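Local structure of adenylation domain (Streptomyces sp., 5N9X) at residues His346-Glu351 with Asp406-Arg411. The protein is an adenylation domain of the AMP-binding (ANL) enzyme family that binds adenosine-5'-triphosphate and threonine. Residues are numbered along the deposited sequence; the frame is centred on the assembly and turned at random.
Sequences HRIVTE and DLVSRR. With ATP (adenosine-5'-triphosphate), chain D.
Ile348 reaches across from strand 346-349 and lays its two branches on the backbone and side chains of strand 406-410. Its CG2 methyl meets the carbonyl of Val408, with CG2 of Ile348 3.5 Å from O of Val408, and also touches the CG2 methyl of Val408 at 4.0 Å. The other branch runs further along the strand: CD1 of Ile348 lies 3.7 Å from CB of Arg410 and against the Ser409-Arg410 peptide, 3.8 Å from N of Arg410. With CG1 beside the backbone N (chi1 -48°) and the chain extended to CD1, the isoleucine straddles two positions of its partner and meets the side chains of Val408 and Arg410 at about right angles. The contact is wholly van der Waals, and the two strands run nearly perpendicular, at 101°, with their axes 7.8 Å apart at closest approach.

The Val408 side is enclosed, with Ile337 also against Val408, and Leu416 of strand 416-421 touches the Ile348 side chain. The Arg410 side opens to solvent: CB sits close to CD1 of Ile348, but with CG anti to the backbone N (chi1 171°) the extended chain carries the guanidinium away from strand 346-349.

Two residues before Val408 on the same strand, Asp406 faces the nucleotide. Its carboxylate takes one ribose hydroxyl on each oxygen, O2' of ATP on OD1 at 2.6 Å and O3' of ATP on OD2 at 3.0 Å; the hydroxyls of Tyr418 and Tyr311 hydrogen-bond to OD1 and OD2, which should hold the group in place. Strand 362-367 pairs antiparallel with both strands, and the sheet curls enough to bring them face to face, consistent with the distorted beta-barrel of the ANL N-terminal domain, whose ribose-binding aspartate is a hallmark of the ATP site.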
ATOM      1  N   HIS A 346      18.323   2.471  10.936  1.00 22.72           N
ATOM      2  CA  HIS A 346      17.384   1.578  11.604  1.00 20.34           C
ATOM      3  C   HIS A 346      17.972   0.885  12.824  1.00 18.67           C
ATOM      4  O   HIS A 346      19.177   0.904  13.045  1.00 23.48           O
ATOM      5  CB  HIS A 346      16.884   0.528  10.612  1.00 21.51           C
ATOM      6  CG  HIS A 346      17.897  -0.533  10.299  1.00 29.33           C
ATOM      7  ND1 HIS A 346      19.032  -0.280   9.552  1.00 25.21           N
ATOM      8  CD2 HIS A 346      17.943  -1.849  10.618  1.00 19.21           C
ATOM      9  CE1 HIS A 346      19.730  -1.393   9.428  1.00 20.41           C
ATOM     10  NE2 HIS A 346      19.094  -2.359  10.066  1.00 22.58           N
ATOM     11  N   ARG A 347      17.087   0.274  13.605  1.00 25.39           N
ATOM     12  CA  ARG A 347      17.428  -0.515  14.779  1.00 24.52           C
ATOM     13  C   ARG A 347      16.556  -1.770  14.726  1.00 19.37           C
ATOM     14  O   ARG A 347      15.461  -1.743  14.170  1.00 22.27           O
ATOM     15  CB  ARG A 347      17.175   0.281  16.081  1.00 20.96           C
ATOM     16  CG  ARG A 347      18.245   1.314  16.466  1.00 19.43           C
ATOM     17  CD  ARG A 347      18.005   1.902  17.872  1.00 22.99           C
ATOM     18  NE  ARG A 347      18.396   0.991  18.962  1.00 29.48           N
ATOM     19  CZ  ARG A 347      17.720   0.806  20.102  1.00 21.31           C
ATOM     20  NH1 ARG A 347      16.598   1.461  20.346  1.00 19.05           N
ATOM     21  NH2 ARG A 347      18.176  -0.052  21.003  1.00 26.92           N
ATOM     22  N   ILE A 348      17.047  -2.866  15.284  1.00 20.65           N
ATOM     23  CA  ILE A 348      16.238  -4.047  15.507  1.00 18.51           C
ATOM     24  C   ILE A 348      16.225  -4.219  17.012  1.00 21.15           C
ATOM     25  O   ILE A 348      17.262  -4.485  17.598  1.00 22.67           O
ATOM     26  CB  ILE A 348      16.814  -5.285  14.806  1.00 23.67           C
ATOM     27  CG1 ILE A 348      17.158  -4.942  13.353  1.00 25.18           C
ATOM     28  CG2 ILE A 348      15.838  -6.427  14.873  1.00 19.82           C
ATOM     29  CD1 ILE A 348      17.879  -6.051  12.573  1.00 26.97           C
ATOM     30  N   VAL A 349      15.062  -4.040  17.635  1.00 21.94           N
ATOM     31  CA  VAL A 349      14.999  -3.774  19.069  1.00 27.34           C
ATOM     32  C   VAL A 349      14.277  -4.856  19.889  1.00 30.73           C
ATOM     33  O   VAL A 349      13.180  -5.307  19.550  1.00 28.38           O
ATOM     34  CB  VAL A 349      14.328  -2.401  19.333  1.00 27.62           C
ATOM     35  CG1 VAL A 349      14.761  -1.841  20.664  1.00 23.85           C
ATOM     36  CG2 VAL A 349      14.711  -1.414  18.243  1.00 26.66           C
ATOM     37  N   THR A 350      14.911  -5.259  20.985  1.00 24.45           N
ATOM     38  CA  THR A 350      14.337  -6.251  21.888  1.00 28.05           C
ATOM     39  C   THR A 350      13.269  -5.655  22.800  1.00 28.94           C
ATOM     40  O   THR A 350      13.179  -4.438  22.952  1.00 26.55           O
ATOM     41  CB  THR A 350      15.425  -6.907  22.743  1.00 37.27           C
ATOM     42  OG1 THR A 350      15.850  -6.002  23.778  1.00 42.01           O
ATOM     43  CG2 THR A 350      16.611  -7.309  21.880  1.00 33.81           C
ATOM     44  N   GLU A 351      12.473  -6.524  23.414  1.00 36.81           N
ATOM     45  CA  GLU A 351      11.399  -6.121  24.320  1.00 39.07           C
ATOM     46  C   GLU A 351      11.927  -5.196  25.410  1.00 40.26           C
ATOM     47  O   GLU A 351      11.213  -4.366  25.981  1.00 35.29           O
ATOM     48  CB  GLU A 351      10.766  -7.371  24.916  1.00 38.08           C
ATOM     49  CG  GLU A 351       9.292  -7.245  25.213  1.00 53.10           C
ATOM     50  CD  GLU A 351       8.623  -8.608  25.296  1.00 55.84           C
ATOM     51  OE1 GLU A 351       8.943  -9.463  24.435  1.00 54.72           O
ATOM     52  OE2 GLU A 351       7.771  -8.816  26.192  1.00 41.39           O
ATOM     53  N   ASP A 406       6.764  -4.247  13.701  1.00 23.90           N
ATOM     54  CA  ASP A 406       7.048  -5.434  12.893  1.00 24.08           C
ATOM     55  C   ASP A 406       8.283  -6.140  13.423  1.00 19.78           C
ATOM     56  O   ASP A 406       9.260  -5.488  13.796  1.00 21.44           O
ATOM     57  CB  ASP A 406       7.249  -5.047  11.425  1.00 16.71           C
ATOM     58  CG  ASP A 406       5.945  -4.853  10.679  1.00 23.80           C
ATOM     59  OD1 ASP A 406       5.145  -5.809  10.624  1.00 26.33           O
ATOM     60  OD2 ASP A 406       5.713  -3.741  10.158  1.00 20.16           O
ATOM     61  N   LEU A 407       8.241  -7.466  13.450  1.00 24.77           N
ATOM     62  CA  LEU A 407       9.391  -8.272  13.872  1.00 27.20           C
ATOM     63  C   LEU A 407      10.248  -8.719  12.684  1.00 25.95           C
ATOM     64  O   LEU A 407       9.736  -9.328  11.737  1.00 30.14           O
ATOM     65  CB  LEU A 407       8.914  -9.506  14.667  1.00 25.64           C
ATOM     66  CG  LEU A 407       7.979  -9.197  15.842  1.00 25.81           C
ATOM     67  CD1 LEU A 407       7.536 -10.448  16.564  1.00 26.26           C
ATOM     68  CD2 LEU A 407       8.653  -8.242  16.814  1.00 22.57           C
ATOM     69  N   VAL A 408      11.543  -8.411  12.746  1.00 27.38           N
ATOM     70  CA  VAL A 408      12.528  -8.833  11.749  1.00 25.12           C
ATOM     71  C   VAL A 408      13.822  -9.358  12.399  1.00 32.03           C
ATOM     72  O   VAL A 408      14.049  -9.168  13.604  1.00 24.11           O
ATOM     73  CB  VAL A 408      12.915  -7.674  10.791  1.00 19.59           C
ATOM     74  CG1 VAL A 408      11.692  -7.030  10.193  1.00 21.85           C
ATOM     75  CG2 VAL A 408      13.743  -6.635  11.516  1.00 18.84           C
ATOM     76  N   SER A 409      14.668 -10.007  11.591  1.00 28.98           N
ATOM     77  CA  SER A 409      16.028 -10.384  12.009  1.00 30.80           C
ATOM     78  C   SER A 409      17.050  -9.958  10.970  1.00 27.36           C
ATOM     79  O   SER A 409      16.750  -9.916   9.778  1.00 32.97           O
ATOM     80  CB  SER A 409      16.155 -11.895  12.250  1.00 25.98           C
ATOM     81  OG  SER A 409      15.380 -12.630  11.328  1.00 29.45           O
ATOM     82  N   ARG A 410      18.249  -9.616  11.425  1.00 32.02           N
ATOM     83  CA  ARG A 410      19.361  -9.411  10.512  1.00 39.64           C
ATOM     84  C   ARG A 410      20.079 -10.748  10.321  1.00 41.84           C
ATOM     85  O   ARG A 410      20.697 -11.249  11.270  1.00 43.19           O
ATOM     86  CB  ARG A 410      20.333  -8.358  11.042  1.00 39.20           C
ATOM     87  CG  ARG A 410      21.602  -8.271  10.217  1.00 44.72           C
ATOM     88  CD  ARG A 410      22.778  -7.662  10.969  1.00 49.04           C
ATOM     89  NE  ARG A 410      24.028  -8.152  10.384  1.00 67.23           N
ATOM     90  CZ  ARG A 410      25.032  -7.386   9.963  1.00 76.55           C
ATOM     91  NH1 ARG A 410      24.967  -6.062  10.069  1.00 71.18           N
ATOM     92  NH2 ARG A 410      26.113  -7.951   9.439  1.00 74.09           N
ATOM     93  N   ARG A 411      19.970 -11.325   9.120  1.00 37.42           N
ATOM     94  CA  ARG A 411      20.652 -12.575   8.761  1.00 41.36           C
ATOM     95  C   ARG A 411      22.104 -12.247   8.445  1.00 39.30           C
ATOM     96  O   ARG A 411      22.415 -11.104   8.099  1.00 33.77           O
ATOM     97  CB  ARG A 411      19.986 -13.268   7.545  1.00 36.99           C
ATOM     98  CG  ARG A 411      20.565 -12.863   6.152  1.00 37.70           C
ATOM     99  CD  ARG A 411      19.693 -13.272   4.941  1.00 32.78           C
ATOM    100  NE  ARG A 411      18.983 -14.533   5.155  1.00 47.76           N
ATOM    101  CZ  ARG A 411      18.324 -15.219   4.220  1.00 43.83           C
ATOM    102  NH1 ARG A 411      18.286 -14.785   2.965  1.00 31.62           N
ATOM    103  NH2 ARG A 411      17.708 -16.356   4.551  1.00 41.11           N
TER
HETATM  104  PG  ATP D 602      -1.423   0.572  10.137  1.00 74.44           P
HETATM  105  O1G ATP D 602      -0.436  -0.092  11.091  1.00 65.76           O
HETATM  106  O2G ATP D 602      -2.701   1.011  10.783  1.00 60.14           O
HETATM  107  O3G ATP D 602      -0.844   1.711   9.316  1.00 69.88           O
HETATM  108  PB  ATP D 602      -1.159  -1.220   7.840  1.00 66.01           P
HETATM  109  O1B ATP D 602      -0.088  -2.079   8.520  1.00 53.25           O
HETATM  110  O2B ATP D 602      -2.003  -1.799   6.750  1.00 42.90           O
HETATM  111  O3B ATP D 602      -1.977  -0.599   9.107  1.00 71.98           O
HETATM  112  PA  ATP D 602       0.229   0.256   5.947  1.00 65.66           P
HETATM  113  O1A ATP D 602       1.296   1.306   6.149  1.00 36.62           O
HETATM  114  O2A ATP D 602      -0.669   0.366   4.720  1.00 50.69           O
HETATM  115  O3A ATP D 602      -0.632   0.187   7.288  1.00 60.53           O
HETATM  116  O5' ATP D 602       0.812  -1.270   6.026  1.00 43.86           O
HETATM  117  C5' ATP D 602       2.159  -1.620   6.343  1.00 32.94           C
HETATM  118  C4' ATP D 602       2.203  -2.995   7.014  1.00 30.33           C
HETATM  119  O4' ATP D 602       2.198  -4.039   6.052  1.00 21.25           O
HETATM  120  C3' ATP D 602       3.396  -3.221   7.926  1.00 25.22           C
HETATM  121  O3' ATP D 602       2.916  -3.129   9.263  1.00 38.62           O
HETATM  122  C2' ATP D 602       3.873  -4.623   7.643  1.00 23.37           C
HETATM  123  O2' ATP D 602       3.420  -5.470   8.696  1.00 22.77           O
HETATM  124  C1' ATP D 602       3.172  -5.043   6.368  1.00 29.69           C
HETATM  125  N9  ATP D 602       4.127  -5.159   5.223  1.00 25.52           N
HETATM  126  C8  ATP D 602       4.327  -4.218   4.273  1.00 21.22           C
HETATM  127  N7  ATP D 602       5.245  -4.597   3.353  1.00 16.44           N
HETATM  128  C5  ATP D 602       5.650  -5.830   3.703  1.00 18.58           C
HETATM  129  C6  ATP D 602       6.610  -6.810   3.145  1.00 14.02           C
HETATM  130  N6  ATP D 602       7.307  -6.518   2.030  1.00 12.66           N
HETATM  131  N1  ATP D 602       6.764  -7.982   3.792  1.00 13.70           N
HETATM  132  C2  ATP D 602       6.076  -8.235   4.923  1.00 22.43           C
HETATM  133  N3  ATP D 602       5.172  -7.408   5.494  1.00 19.77           N
HETATM  134  C4  ATP D 602       4.918  -6.198   4.938  1.00 23.10           C